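Local coordinates for leucine-rich repeat protein (Bacteroides thetaiotaomicron, PDB 4ECN) that is of unknown function but, as an extracellular leucine-rich repeat protein, probably serves in protein binding, at residues 343-348 with 444-449; 494-499 with 512-517; 629-634 with 652-657; 702-707 with 733-738. All coordinates share one frame; numbering follows the deposited sequence.

Interaction 1: 343-348 with 444-449; sequences IGQLTE and IQRLTK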
loop_
_atom_site.group_PDB
_atom_site.type_symbol
_atom_site.label_atom_id
_atom_site.label_comp_id
_atom_site.label_asym_id
_atom_site.label_seq_id
_atom_site.Cartn_x
_atom_site.Cartn_y
_atom_site.Cartn_z
ATOM N N ILE A 343 -22.066 -4.216 5.730
ATOM C CA ILE A 343 -20.833 -5.010 5.677
ATOM C C ILE A 343 -20.983 -6.310 6.564
ATOM O O ILE A 343 -20.274 -7.292 6.327
ATOM C CB ILE A 343 -19.596 -4.170 6.078
ATOM C CG1 ILE A 343 -18.280 -4.843 5.605
ATOM C CG2 ILE A 343 -19.591 -3.796 7.564
ATOM C CD1 ILE A 343 -17.222 -3.841 5.105
ATOM N N GLY A 344 -21.944 -6.312 7.497
ATOM C CA GLY A 344 -22.222 -7.455 8.362
ATOM C C GLY A 344 -22.798 -8.672 7.662
ATOM O O GLY A 344 -22.749 -9.783 8.202
ATOM N N GLN A 345 -23.342 -8.467 6.451
ATOM C CA GLN A 345 -23.939 -9.498 5.613
ATOM C C GLN A 345 -22.877 -10.406 4.988
ATOM O O GLN A 345 -23.129 -11.593 4.773
ATOM C CB GLN A 345 -24.784 -8.819 4.502
ATOM C CG GLN A 345 -25.352 -9.743 3.409
ATOM C CD GLN A 345 -26.076 -10.966 3.934
ATOM O OE1 GLN A 345 -26.779 -10.934 4.953
ATOM N NE2 GLN A 345 -25.892 -12.082 3.251
ATOM N N LEU A 346 -21.694 -9.860 4.714
ATOM C CA LEU A 346 -20.616 -10.540 3.986
ATOM C C LEU A 346 -19.873 -11.549 4.874
ATOM O O LEU A 346 -18.649 -11.562 4.896
ATOM C CB LEU A 346 -19.662 -9.463 3.450
ATOM C CG LEU A 346 -20.342 -8.331 2.636
ATOM C CD1 LEU A 346 -19.373 -7.213 2.308
ATOM C CD2 LEU A 346 -21.015 -8.865 1.388
ATOM N N THR A 347 -20.618 -12.457 5.512
ATOM C CA THR A 347 -20.137 -13.440 6.489
ATOM C C THR A 347 -19.054 -14.435 5.936
ATOM O O THR A 347 -18.338 -15.054 6.747
ATOM C CB THR A 347 -21.322 -14.241 7.050
ATOM O OG1 THR A 347 -22.066 -14.881 5.992
ATOM C CG2 THR A 347 -22.226 -13.386 7.913
ATOM N N GLU A 348 -18.901 -14.554 4.595
ATOM C CA GLU A 348 -17.869 -15.420 4.007
ATOM C C GLU A 348 -16.572 -14.610 3.769
ATOM O O GLU A 348 -15.625 -15.124 3.203
ATOM C CB GLU A 348 -18.370 -16.068 2.698
ATOM C CG GLU A 348 -19.599 -16.952 2.856
ATOM C CD GLU A 348 -19.448 -18.154 3.769
ATOM O OE1 GLU A 348 -18.420 -18.857 3.661
ATOM O OE2 GLU A 348 -20.377 -18.415 4.566
ATOM N N ILE A 444 -18.667 -5.502 11.802
ATOM C CA ILE A 444 -17.388 -6.176 11.550
ATOM C C ILE A 444 -17.304 -7.434 12.482
ATOM O O ILE A 444 -16.720 -8.443 12.087
ATOM C CB ILE A 444 -16.219 -5.134 11.771
ATOM C CG1 ILE A 444 -16.270 -3.994 10.740
ATOM C CG2 ILE A 444 -14.828 -5.727 11.810
ATOM C CD1 ILE A 444 -16.277 -4.426 9.256
ATOM N N GLN A 445 -17.967 -7.387 13.666
ATOM C CA GLN A 445 -18.047 -8.466 14.662
ATOM C C GLN A 445 -18.837 -9.698 14.186
ATOM O O GLN A 445 -18.896 -10.702 14.914
ATOM C CB GLN A 445 -18.735 -7.948 15.936
ATOM C CG GLN A 445 -17.860 -7.146 16.860
ATOM C CD GLN A 445 -18.669 -6.521 17.957
ATOM O OE1 GLN A 445 -19.356 -5.525 17.747
ATOM N NE2 GLN A 445 -18.599 -7.079 19.150
ATOM N N ARG A 446 -19.521 -9.588 13.029
ATOM C CA ARG A 446 -20.332 -10.669 12.479
ATOM C C ARG A 446 -19.525 -11.473 11.436
ATOM O O ARG A 446 -19.921 -12.583 11.091
ATOM C CB ARG A 446 -21.623 -10.101 11.863
ATOM C CG ARG A 446 -22.759 -11.117 11.737
ATOM C CD ARG A 446 -24.005 -10.499 11.138
ATOM N NE ARG A 446 -25.120 -11.448 11.056
ATOM C CZ ARG A 446 -25.603 -11.975 9.932
ATOM N NH1 ARG A 446 -25.102 -11.620 8.753
ATOM N NH2 ARG A 446 -26.621 -12.823 9.973
ATOM N N LEU A 447 -18.377 -10.933 10.978
ATOM C CA LEU A 447 -17.489 -11.526 9.974
ATOM C C LEU A 447 -16.516 -12.478 10.659
ATOM O O LEU A 447 -15.329 -12.185 10.810
ATOM C CB LEU A 447 -16.754 -10.394 9.232
ATOM C CG LEU A 447 -17.627 -9.255 8.695
ATOM C CD1 LEU A 447 -16.781 -8.205 8.060
ATOM C CD2 LEU A 447 -18.680 -9.764 7.728
ATOM N N THR A 448 -17.050 -13.614 11.114
ATOM C CA THR A 448 -16.354 -14.619 11.927
ATOM C C THR A 448 -15.251 -15.364 11.156
ATOM O O THR A 448 -14.328 -15.874 11.806
ATOM C CB THR A 448 -17.373 -15.609 12.490
ATOM O OG1 THR A 448 -18.169 -16.136 11.411
ATOM C CG2 THR A 448 -18.286 -14.954 13.539
ATOM N N LYS A 449 -15.308 -15.397 9.796
ATOM C CA LYS A 449 -14.296 -16.100 8.989
ATOM C C LYS A 449 -13.113 -15.182 8.610
ATOM O O LYS A 449 -12.164 -15.646 7.981
ATOM C CB LYS A 449 -14.918 -16.687 7.718
ATOM C CG LYS A 449 -15.825 -17.864 7.984
ATOM C CD LYS A 449 -16.237 -18.575 6.707
ATOM C CE LYS A 449 -17.403 -19.514 6.947
ATOM N NZ LYS A 449 -17.650 -20.378 5.771
#
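The guanidinium group of Arg446 meets Gly344 with its edge: NH1 donates to Gly344 O at 3.0 Å, nearly straight at 167°, and the oxygen lies in the guanidinium plane. Seen from the acceptor, the nitrogen stands above the carbonyl plane. Gln345 CA lies near the same edge, while the methyl CG2 of Thr347 approaches NH1 obliquely at 3.5 Å. An extended stem, with CG anti to the backbone N (chi1 -158°), carries Arg446 along Gly344, bringing CD within 3.3 Å of Gly344 O. The arginine's NE is committed to a salt bridge with Glu483.

On the buried side, Leu447 CD2 lies 3.3 Å from Ile343 O and 3.4 Å from Leu346 O. Ile343 CG2 meets Ile444 CD1 at 3.8 Å, and both isoleucines also pack on Leu352 of strand 351-353. At the far end Glu348 and Lys449 run alongside each other, forming a salt bridge in which NZ reaches the syn side of OE1 at 2.7 Å.

Two loops far apart in sequence, each leading into one of two neighbouring parallel strands, are thus stacked by two kinds of chemistry: branched aliphatic residues fill the buried side, while the long Arg446 reaches a backbone carbonyl and Glu348 and Lys449 pair their charges at the partly exposed side.

Interaction 2: 494-499 with 512-517; sequences TDVELY and YDLPEL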
loop_
_atom_site.group_PDB
_atom_site.type_symbol
_atom_site.label_atom_id
_atom_site.label_comp_id
_atom_site.label_asym_id
_atom_site.label_seq_id
_atom_site.Cartn_x
_atom_site.Cartn_y
_atom_site.Cartn_z
ATOM N N THR A 494 -5.935 -12.991 12.605
ATOM C CA THR A 494 -4.557 -12.999 13.088
ATOM C C THR A 494 -3.791 -11.745 12.707
ATOM O O THR A 494 -2.804 -11.419 13.362
ATOM C CB THR A 494 -3.826 -14.215 12.513
ATOM O OG1 THR A 494 -3.840 -14.151 11.084
ATOM C CG2 THR A 494 -4.435 -15.520 12.976
ATOM N N ASP A 495 -4.212 -11.061 11.632
ATOM C CA ASP A 495 -3.506 -9.875 11.155
ATOM C C ASP A 495 -4.390 -8.662 11.147
ATOM O O ASP A 495 -5.492 -8.722 10.614
ATOM C CB ASP A 495 -2.959 -10.112 9.746
ATOM C CG ASP A 495 -1.776 -11.057 9.695
ATOM O OD1 ASP A 495 -1.921 -12.221 10.145
ATOM O OD2 ASP A 495 -0.726 -10.654 9.156
ATOM N N VAL A 496 -3.895 -7.549 11.746
ATOM C CA VAL A 496 -4.569 -6.236 11.820
ATOM C C VAL A 496 -3.561 -5.159 11.523
ATOM O O VAL A 496 -2.431 -5.236 12.010
ATOM C CB VAL A 496 -5.281 -5.944 13.171
ATOM C CG1 VAL A 496 -5.951 -4.570 13.161
ATOM C CG2 VAL A 496 -6.297 -7.028 13.522
ATOM N N GLU A 497 -3.970 -4.160 10.717
ATOM C CA GLU A 497 -3.192 -2.972 10.399
ATOM C C GLU A 497 -4.036 -1.733 10.655
ATOM O O GLU A 497 -5.163 -1.624 10.168
ATOM C CB GLU A 497 -2.665 -2.983 8.959
ATOM C CG GLU A 497 -1.887 -1.728 8.558
ATOM C CD GLU A 497 -1.094 -1.852 7.270
ATOM O OE1 GLU A 497 -0.124 -2.649 7.237
ATOM O OE2 GLU A 497 -1.410 -1.114 6.310
ATOM N N LEU A 498 -3.469 -0.819 11.454
ATOM C CA LEU A 498 -3.967 0.500 11.809
ATOM C C LEU A 498 -2.840 1.478 11.564
ATOM O O LEU A 498 -2.246 2.000 12.491
ATOM C CB LEU A 498 -4.474 0.522 13.255
ATOM C CG LEU A 498 -5.938 0.215 13.469
ATOM C CD1 LEU A 498 -6.208 -0.005 14.916
ATOM C CD2 LEU A 498 -6.821 1.330 12.969
ATOM N N TYR A 499 -2.498 1.661 10.297
ATOM C CA TYR A 499 -1.371 2.465 9.834
ATOM C C TYR A 499 -1.778 3.894 9.539
ATOM O O TYR A 499 -2.800 4.133 8.900
ATOM C CB TYR A 499 -0.785 1.821 8.558
ATOM C CG TYR A 499 0.407 2.547 7.977
ATOM C CD1 TYR A 499 1.670 2.414 8.542
ATOM C CD2 TYR A 499 0.278 3.355 6.851
ATOM C CE1 TYR A 499 2.760 3.118 8.043
ATOM C CE2 TYR A 499 1.373 4.031 6.318
ATOM C CZ TYR A 499 2.618 3.900 6.911
ATOM O OH TYR A 499 3.718 4.576 6.420
ATOM N N TYR A 512 -7.905 -5.374 21.845
ATOM C CA TYR A 512 -7.699 -6.048 23.120
ATOM C C TYR A 512 -8.702 -7.189 23.338
ATOM O O TYR A 512 -8.493 -8.023 24.226
ATOM C CB TYR A 512 -7.805 -5.018 24.253
ATOM C CG TYR A 512 -6.860 -3.840 24.077
ATOM C CD1 TYR A 512 -5.511 -3.944 24.411
ATOM C CD2 TYR A 512 -7.322 -2.612 23.605
ATOM C CE1 TYR A 512 -4.640 -2.865 24.256
ATOM C CE2 TYR A 512 -6.460 -1.521 23.455
ATOM C CZ TYR A 512 -5.120 -1.653 23.783
ATOM O OH TYR A 512 -4.265 -0.586 23.641
ATOM N N ASP A 513 -9.755 -7.248 22.505
ATOM C CA ASP A 513 -10.806 -8.261 22.607
ATOM C C ASP A 513 -10.657 -9.339 21.520
ATOM O O ASP A 513 -11.482 -10.254 21.446
ATOM C CB ASP A 513 -12.191 -7.594 22.521
ATOM C CG ASP A 513 -12.462 -6.533 23.583
ATOM O OD1 ASP A 513 -11.747 -6.520 24.618
ATOM O OD2 ASP A 513 -13.397 -5.724 23.387
ATOM N N LEU A 514 -9.585 -9.258 20.715
ATOM C CA LEU A 514 -9.331 -10.227 19.661
ATOM C C LEU A 514 -8.693 -11.451 20.277
ATOM O O LEU A 514 -7.738 -11.326 21.054
ATOM C CB LEU A 514 -8.470 -9.641 18.520
ATOM C CG LEU A 514 -9.187 -8.621 17.602
ATOM C CD1 LEU A 514 -8.226 -7.948 16.666
ATOM C CD2 LEU A 514 -10.335 -9.257 16.807
ATOM N N PRO A 515 -9.237 -12.647 19.963
ATOM C CA PRO A 515 -8.719 -13.890 20.576
ATOM C C PRO A 515 -7.363 -14.371 20.064
ATOM O O PRO A 515 -6.550 -14.825 20.871
ATOM C CB PRO A 515 -9.758 -14.944 20.198
ATOM C CG PRO A 515 -10.890 -14.211 19.632
ATOM C CD PRO A 515 -10.392 -12.923 19.097
ATOM N N GLU A 516 -7.136 -14.316 18.734
ATOM C CA GLU A 516 -5.949 -14.894 18.110
ATOM C C GLU A 516 -5.109 -13.895 17.291
ATOM O O GLU A 516 -4.574 -14.264 16.245
ATOM C CB GLU A 516 -6.404 -16.036 17.188
ATOM C CG GLU A 516 -7.091 -17.182 17.927
ATOM C CD GLU A 516 -6.255 -17.941 18.945
ATOM O OE1 GLU A 516 -5.018 -18.045 18.761
ATOM O OE2 GLU A 516 -6.855 -18.475 19.907
ATOM N N LEU A 517 -4.918 -12.676 17.801
ATOM C CA LEU A 517 -4.102 -11.672 17.114
ATOM C C LEU A 517 -2.627 -12.100 17.153
ATOM O O LEU A 517 -2.138 -12.539 18.189
ATOM C CB LEU A 517 -4.313 -10.281 17.754
ATOM C CG LEU A 517 -3.622 -9.053 17.136
ATOM C CD1 LEU A 517 -4.053 -8.818 15.704
ATOM C CD2 LEU A 517 -3.890 -7.791 17.955
#
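Val496 CG2 is the centre of the tightly packed part, touching two leucine methyls. Leu517 CD1 lies 3.6 Å from it, with the two side chains crossing at about a right angle, while Leu514 CD1 meets it tip to tip at 3.8 Å. The bond leaving the backbone of Leu517 points away from the strand, yet with CG anti to the backbone N (chi1 -176°) the chain turns back, and CD1 also comes within 3.7 Å of Thr494 O. Compact, branched aliphatic residues suit this buried place, where no hydrogen bond crosses between the segments.

Nearer the start of the strand the contact is a backbone one: Thr494 CA points its hydrogen at Glu516 O, 3.4 Å away. The Thr494 hydroxyl serves its own segment, donating to Asp495 OD1 at 2.9 Å, and has Lys380 as a further partner. Here the contact loosens, for partly exposed Glu516 leads its carboxylate away from the strand to a long, weak ion pair with Lys549.

The loop 512-517 therefore closes over one side of strand 495-499 just before entering strand 519-521, its parallel neighbour. Strand 452-456 flanks the other edge, and helix 377-384 touches Thr494 and Asp495.

Interaction 3: 629-634 with 652-657; sequences NKLKYI and SYNKIG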
loop_
_atom_site.group_PDB
_atom_site.type_symbol
_atom_site.label_atom_id
_atom_site.label_comp_id
_atom_site.label_asym_id
_atom_site.label_seq_id
_atom_site.Cartn_x
_atom_site.Cartn_y
_atom_site.Cartn_z
ATOM N N ASN A 629 21.227 6.408 17.112
ATOM C CA ASN A 629 20.894 6.503 18.531
ATOM C C ASN A 629 22.024 7.252 19.249
ATOM O O ASN A 629 22.735 8.032 18.607
ATOM C CB ASN A 629 20.627 5.137 19.152
ATOM C CG ASN A 629 19.275 4.612 18.840
ATOM O OD1 ASN A 629 18.315 4.933 19.508
ATOM N ND2 ASN A 629 19.176 3.771 17.843
ATOM N N LYS A 630 22.155 7.061 20.563
ATOM C CA LYS A 630 23.172 7.722 21.369
ATOM C C LYS A 630 23.964 6.642 22.134
ATOM O O LYS A 630 24.518 6.915 23.216
ATOM C CB LYS A 630 22.508 8.751 22.315
ATOM C CG LYS A 630 21.909 9.984 21.602
ATOM C CD LYS A 630 21.184 10.954 22.570
ATOM C CE LYS A 630 20.624 12.204 21.903
ATOM N NZ LYS A 630 19.870 13.081 22.849
ATOM N N LEU A 631 24.012 5.398 21.550
ATOM C CA LEU A 631 24.668 4.239 22.159
ATOM C C LEU A 631 26.125 4.516 22.457
ATOM O O LEU A 631 26.868 4.892 21.550
ATOM C CB LEU A 631 24.568 2.971 21.299
ATOM C CG LEU A 631 23.198 2.325 21.141
ATOM C CD1 LEU A 631 23.272 1.161 20.171
ATOM C CD2 LEU A 631 22.646 1.862 22.470
ATOM N N LYS A 632 26.516 4.331 23.740
ATOM C CA LYS A 632 27.879 4.507 24.245
ATOM C C LYS A 632 28.741 3.243 24.027
ATOM O O LYS A 632 29.967 3.342 23.932
ATOM C CB LYS A 632 27.847 4.841 25.752
ATOM C CG LYS A 632 27.121 6.114 26.153
ATOM C CD LYS A 632 27.034 6.185 27.659
ATOM C CE LYS A 632 26.034 7.191 28.166
ATOM N NZ LYS A 632 26.046 7.265 29.652
ATOM N N TYR A 633 28.099 2.051 24.021
ATOM C CA TYR A 633 28.753 0.732 23.934
ATOM C C TYR A 633 28.020 -0.267 23.044
ATOM O O TYR A 633 26.783 -0.185 22.907
ATOM C CB TYR A 633 28.837 0.072 25.343
ATOM C CG TYR A 633 29.394 0.939 26.446
ATOM C CD1 TYR A 633 30.767 1.041 26.653
ATOM C CD2 TYR A 633 28.549 1.616 27.318
ATOM C CE1 TYR A 633 31.286 1.808 27.695
ATOM C CE2 TYR A 633 29.056 2.421 28.339
ATOM C CZ TYR A 633 30.426 2.504 28.531
ATOM O OH TYR A 633 30.925 3.265 29.556
ATOM N N ILE A 634 28.781 -1.276 22.530
ATOM C CA ILE A 634 28.218 -2.407 21.804
ATOM C C ILE A 634 27.591 -3.298 22.893
ATOM O O ILE A 634 28.302 -3.672 23.843
ATOM C CB ILE A 634 29.245 -3.143 20.881
ATOM C CG1 ILE A 634 29.805 -2.213 19.781
ATOM C CG2 ILE A 634 28.636 -4.413 20.246
ATOM C CD1 ILE A 634 31.238 -2.496 19.439
ATOM N N SER A 652 25.683 1.987 13.176
ATOM C CA SER A 652 26.133 3.253 12.607
ATOM C C SER A 652 25.415 4.429 13.277
ATOM O O SER A 652 24.318 4.257 13.801
ATOM C CB SER A 652 25.912 3.286 11.091
ATOM O OG SER A 652 24.546 3.152 10.728
ATOM N N TYR A 653 26.057 5.608 13.287
ATOM C CA TYR A 653 25.532 6.859 13.840
ATOM C C TYR A 653 25.110 6.709 15.318
ATOM O O TYR A 653 23.952 6.921 15.676
ATOM C CB TYR A 653 24.363 7.392 13.001
ATOM C CG TYR A 653 24.776 7.839 11.617
ATOM C CD1 TYR A 653 24.762 6.955 10.544
ATOM C CD2 TYR A 653 25.155 9.157 11.374
ATOM C CE1 TYR A 653 25.119 7.369 9.262
ATOM C CE2 TYR A 653 25.519 9.582 10.095
ATOM C CZ TYR A 653 25.487 8.686 9.039
ATOM O OH TYR A 653 25.831 9.100 7.781
ATOM N N ASN A 654 26.088 6.394 16.172
ATOM C CA ASN A 654 25.950 6.294 17.629
ATOM C C ASN A 654 27.134 7.040 18.283
ATOM O O ASN A 654 27.753 7.875 17.614
ATOM C CB ASN A 654 25.859 4.836 18.070
ATOM C CG ASN A 654 24.486 4.266 17.907
ATOM O OD1 ASN A 654 23.584 4.592 18.663
ATOM N ND2 ASN A 654 24.306 3.347 16.976
ATOM N N LYS A 655 27.465 6.735 19.557
ATOM C CA LYS A 655 28.553 7.377 20.299
ATOM C C LYS A 655 29.454 6.319 20.924
ATOM O O LYS A 655 29.884 6.487 22.068
ATOM C CB LYS A 655 27.972 8.313 21.391
ATOM C CG LYS A 655 27.091 9.443 20.866
ATOM C CD LYS A 655 26.589 10.349 21.972
ATOM C CE LYS A 655 27.095 11.770 21.856
ATOM N NZ LYS A 655 28.545 11.897 22.189
ATOM N N ILE A 656 29.685 5.192 20.213
ATOM C CA ILE A 656 30.503 4.079 20.717
ATOM C C ILE A 656 31.953 4.573 20.877
ATOM O O ILE A 656 32.505 5.151 19.943
ATOM C CB ILE A 656 30.421 2.803 19.809
ATOM C CG1 ILE A 656 28.989 2.439 19.339
ATOM C CG2 ILE A 656 31.174 1.590 20.409
ATOM C CD1 ILE A 656 28.072 1.955 20.309
ATOM N N GLY A 657 32.544 4.337 22.050
ATOM C CA GLY A 657 33.923 4.726 22.346
ATOM C C GLY A 657 34.090 6.112 22.945
ATOM O O GLY A 657 35.217 6.552 23.209
HETATM O O HOH W 1 32.315 3.985 25.036
#
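The backbones of 629-634 and 652-657 run side by side in the same general direction, joined by bonds from Asn629 N to Tyr653 O (3.1 Å) and from Lys655 N to Leu631 O (2.8 Å), with a weak one from Gly657 N to Lys632 O (3.3 Å).

Asn654 supplies the side-chain link. Its OD1 takes the N-H of Leu631 at 3.0 Å, with an angle of 151° at the hydrogen, the donor tilted from the carbonyl plane. CG sits beside the backbone N (chi1 -81°), so that the amide lies alongside Leu631 and points the same way. The ND2 end donates to Phe651 O and Phe626 O, so both ends of the amide serve backbone groups. Asn629 holds Ile607 N through OD1 in the same manner.

Packing is left to Ile656, whose CD1 rests 3.8 Å from Leu631 CB and whose CG2 meets Ile634 CG1 at 4.1 Å, the two isoleucines crossing at about a right angle. Lys655 bends outward instead, to a salt bridge with Glu684. At the Gly657 end a water donates to Lys632 O at 2.7 Å and weakly accepts from Gly657 N. Gly657 has a positive phi, which suits a residue lacking CB.

In these turns without regular hydrogen-bonded strands, buried asparagine amides do the work of a missing peptide group: they satisfy backbone polar atoms that would otherwise be costly inside, while the lysines keep to the surface. This is the asparagine ladder of leucine-rich repeat proteins.

Interaction 4: 702-707 with 733-738; sequences IILSNN and IDLRFN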
loop_
_atom_site.group_PDB
_atom_site.type_symbol
_atom_site.label_atom_id
_atom_site.label_comp_id
_atom_site.label_asym_id
_atom_site.label_seq_id
_atom_site.Cartn_x
_atom_site.Cartn_y
_atom_site.Cartn_z
ATOM N N ILE A 702 33.929 -5.409 7.956
ATOM C CA ILE A 702 33.931 -4.550 9.150
ATOM C C ILE A 702 33.870 -3.122 8.647
ATOM O O ILE A 702 34.748 -2.716 7.893
ATOM C CB ILE A 702 35.118 -4.815 10.143
ATOM C CG1 ILE A 702 34.933 -4.094 11.480
ATOM C CG2 ILE A 702 36.516 -4.535 9.552
ATOM C CD1 ILE A 702 34.011 -4.697 12.362
ATOM N N ILE A 703 32.807 -2.373 9.009
ATOM C CA ILE A 703 32.672 -0.999 8.513
ATOM C C ILE A 703 32.952 -0.073 9.704
ATOM O O ILE A 703 32.138 0.033 10.617
ATOM C CB ILE A 703 31.306 -0.725 7.799
ATOM C CG1 ILE A 703 30.947 -1.859 6.812
ATOM C CG2 ILE A 703 31.331 0.617 7.073
ATOM C CD1 ILE A 703 29.604 -1.769 6.193
ATOM N N LEU A 704 34.157 0.531 9.709
ATOM C CA LEU A 704 34.630 1.430 10.769
ATOM C C LEU A 704 34.936 2.839 10.255
ATOM O O LEU A 704 35.748 3.538 10.874
ATOM C CB LEU A 704 35.891 0.858 11.422
ATOM C CG LEU A 704 35.687 -0.326 12.362
ATOM C CD1 LEU A 704 36.986 -1.113 12.538
ATOM C CD2 LEU A 704 35.058 0.098 13.686
ATOM N N SER A 705 34.250 3.283 9.166
ATOM C CA SER A 705 34.479 4.600 8.597
ATOM C C SER A 705 33.888 5.661 9.507
ATOM O O SER A 705 32.992 5.363 10.274
ATOM C CB SER A 705 33.917 4.709 7.177
ATOM O OG SER A 705 32.504 4.769 7.095
ATOM N N ASN A 706 34.418 6.887 9.453
ATOM C CA ASN A 706 33.971 8.058 10.216
ATOM C C ASN A 706 34.067 7.771 11.707
ATOM O O ASN A 706 33.062 7.669 12.410
ATOM C CB ASN A 706 32.574 8.504 9.819
ATOM C CG ASN A 706 32.503 8.921 8.377
ATOM O OD1 ASN A 706 32.275 8.092 7.475
ATOM N ND2 ASN A 706 32.658 10.215 8.131
ATOM N N ASN A 707 35.317 7.616 12.166
ATOM C CA ASN A 707 35.681 7.373 13.552
ATOM C C ASN A 707 36.943 8.165 13.864
ATOM O O ASN A 707 37.382 8.968 13.024
ATOM C CB ASN A 707 35.815 5.895 13.854
ATOM C CG ASN A 707 34.460 5.290 14.146
ATOM O OD1 ASN A 707 33.839 5.586 15.168
ATOM N ND2 ASN A 707 33.956 4.454 13.250
ATOM N N ILE A 733 37.421 -4.230 4.585
ATOM C CA ILE A 733 37.701 -3.304 5.695
ATOM C C ILE A 733 37.490 -1.845 5.209
ATOM O O ILE A 733 38.222 -1.396 4.319
ATOM C CB ILE A 733 39.129 -3.495 6.302
ATOM C CG1 ILE A 733 39.454 -4.960 6.649
ATOM C CG2 ILE A 733 39.280 -2.626 7.520
ATOM C CD1 ILE A 733 40.913 -5.209 7.023
ATOM N N ASP A 734 36.513 -1.110 5.795
ATOM C CA ASP A 734 36.270 0.300 5.451
ATOM C C ASP A 734 36.735 1.186 6.623
ATOM O O ASP A 734 36.123 1.209 7.687
ATOM C CB ASP A 734 34.796 0.565 5.079
ATOM C CG ASP A 734 34.523 1.921 4.442
ATOM O OD1 ASP A 734 35.484 2.705 4.268
ATOM O OD2 ASP A 734 33.346 2.214 4.154
ATOM N N LEU A 735 37.861 1.866 6.432
ATOM C CA LEU A 735 38.464 2.681 7.478
ATOM C C LEU A 735 38.581 4.121 7.057
ATOM O O LEU A 735 39.279 4.873 7.722
ATOM C CB LEU A 735 39.842 2.118 7.872
ATOM C CG LEU A 735 39.807 0.898 8.829
ATOM C CD1 LEU A 735 41.100 0.187 8.806
ATOM C CD2 LEU A 735 39.497 1.319 10.255
ATOM N N ARG A 736 37.807 4.544 6.040
ATOM C CA ARG A 736 37.773 5.943 5.590
ATOM C C ARG A 736 37.340 6.897 6.662
ATOM O O ARG A 736 36.540 6.522 7.512
ATOM C CB ARG A 736 36.803 6.135 4.437
ATOM C CG ARG A 736 37.210 5.610 3.096
ATOM C CD ARG A 736 36.070 5.887 2.169
ATOM N NE ARG A 736 34.839 5.314 2.716
ATOM C CZ ARG A 736 33.647 5.888 2.628
ATOM N NH1 ARG A 736 33.508 7.054 1.999
ATOM N NH2 ARG A 736 32.576 5.293 3.153
ATOM N N PHE A 737 37.807 8.150 6.586
ATOM C CA PHE A 737 37.447 9.226 7.506
ATOM C C PHE A 737 37.782 8.859 8.946
ATOM O O PHE A 737 36.920 8.792 9.814
ATOM C CB PHE A 737 35.960 9.620 7.377
ATOM C CG PHE A 737 35.643 10.165 6.005
ATOM C CD1 PHE A 737 35.952 11.478 5.672
ATOM C CD2 PHE A 737 35.059 9.358 5.038
ATOM C CE1 PHE A 737 35.675 11.977 4.398
ATOM C CE2 PHE A 737 34.771 9.863 3.769
ATOM C CZ PHE A 737 35.092 11.169 3.454
ATOM N N ASN A 738 39.058 8.630 9.181
ATOM C CA ASN A 738 39.663 8.450 10.495
ATOM C C ASN A 738 40.843 9.401 10.538
ATOM O O ASN A 738 40.911 10.332 9.723
ATOM C CB ASN A 738 40.042 6.987 10.780
ATOM C CG ASN A 738 38.890 6.130 11.220
ATOM O OD1 ASN A 738 38.683 5.918 12.410
ATOM N ND2 ASN A 738 38.114 5.628 10.268
#
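Leu704 is tied to the second segment through both its polar backbone atoms. Its N donates to Asp734 O at 2.9 Å, and its O receives Asn738 ND2 at 3.2 Å, an almost straight bond (171°) lying in the asparagine's amide plane. Asn707 ND2 reaches the same oxygen at 3.1 Å from the opposite face, so two amides grip one buried carbonyl. Each asparagine also looks after other backbone: Asn738 OD1 takes Met709 N, and Asn707 bonds to Leu680 O and Ile685 N. Beside them Arg736 NE forms a salt bridge with Asp734 OD1 at 3.1 Å, on the syn lone pair; CG of Asp734 anti to its N (chi1 -168°) turns the carboxylate toward the arginine and leaves its carbons near Ile703 CG2 and Ser705 CB.

The sequences Ile-x-Leu-x-x-Asn in 702-707 and 733-738 match the core of the leucine-rich repeat consensus, in which a short parallel strand is followed, a few residues on, by an asparagine buried in the turn. Ile702 pairs with Ile733 and Ile703 with Asp734, the latter held by Asp734 N to Ile702 O together with the Leu704 N bond. Past the strands the pairing continues from Asn706 N to Arg736 O (2.9 Å) and from Asn707 N to Phe737 O.

Farther out, the Asn706 amide lies beside the Phe737 side chain with its plane 15° from the ring, ND2 being 3.4 Å from Phe737 CB; the ring stacks with Tyr762. On the inner side Ile702 CG2 touches Ile733 CG2 at 3.9 Å, and Leu735 CD2 packs against Leu704 CB at 3.8 Å, side by side.

Interactions 1, 3 and 4 join corresponding parts of neighbouring turns; interaction 2 packs a strand against the loop leading to the next strand. Interactions 1 and 2 lie in the region built on the mixed sheet ending at strand 616-617, their centres about 16 Å apart; interactions 3 and 4 lie in that of the following parallel sheet, centres about 15 Å apart. Interactions 1, 2 and 4 are buried, whereas 629-634 with 652-657 is partly exposed. Strand-to-strand pairing between the segments occurs in interaction 4; interaction 2 relies on aliphatic packing, and interaction 1 adds a salt bridge and an arginine-to-carbonyl bond between loops. Interactions 3 and 4 share buried asparagine amides that bond backbone groups.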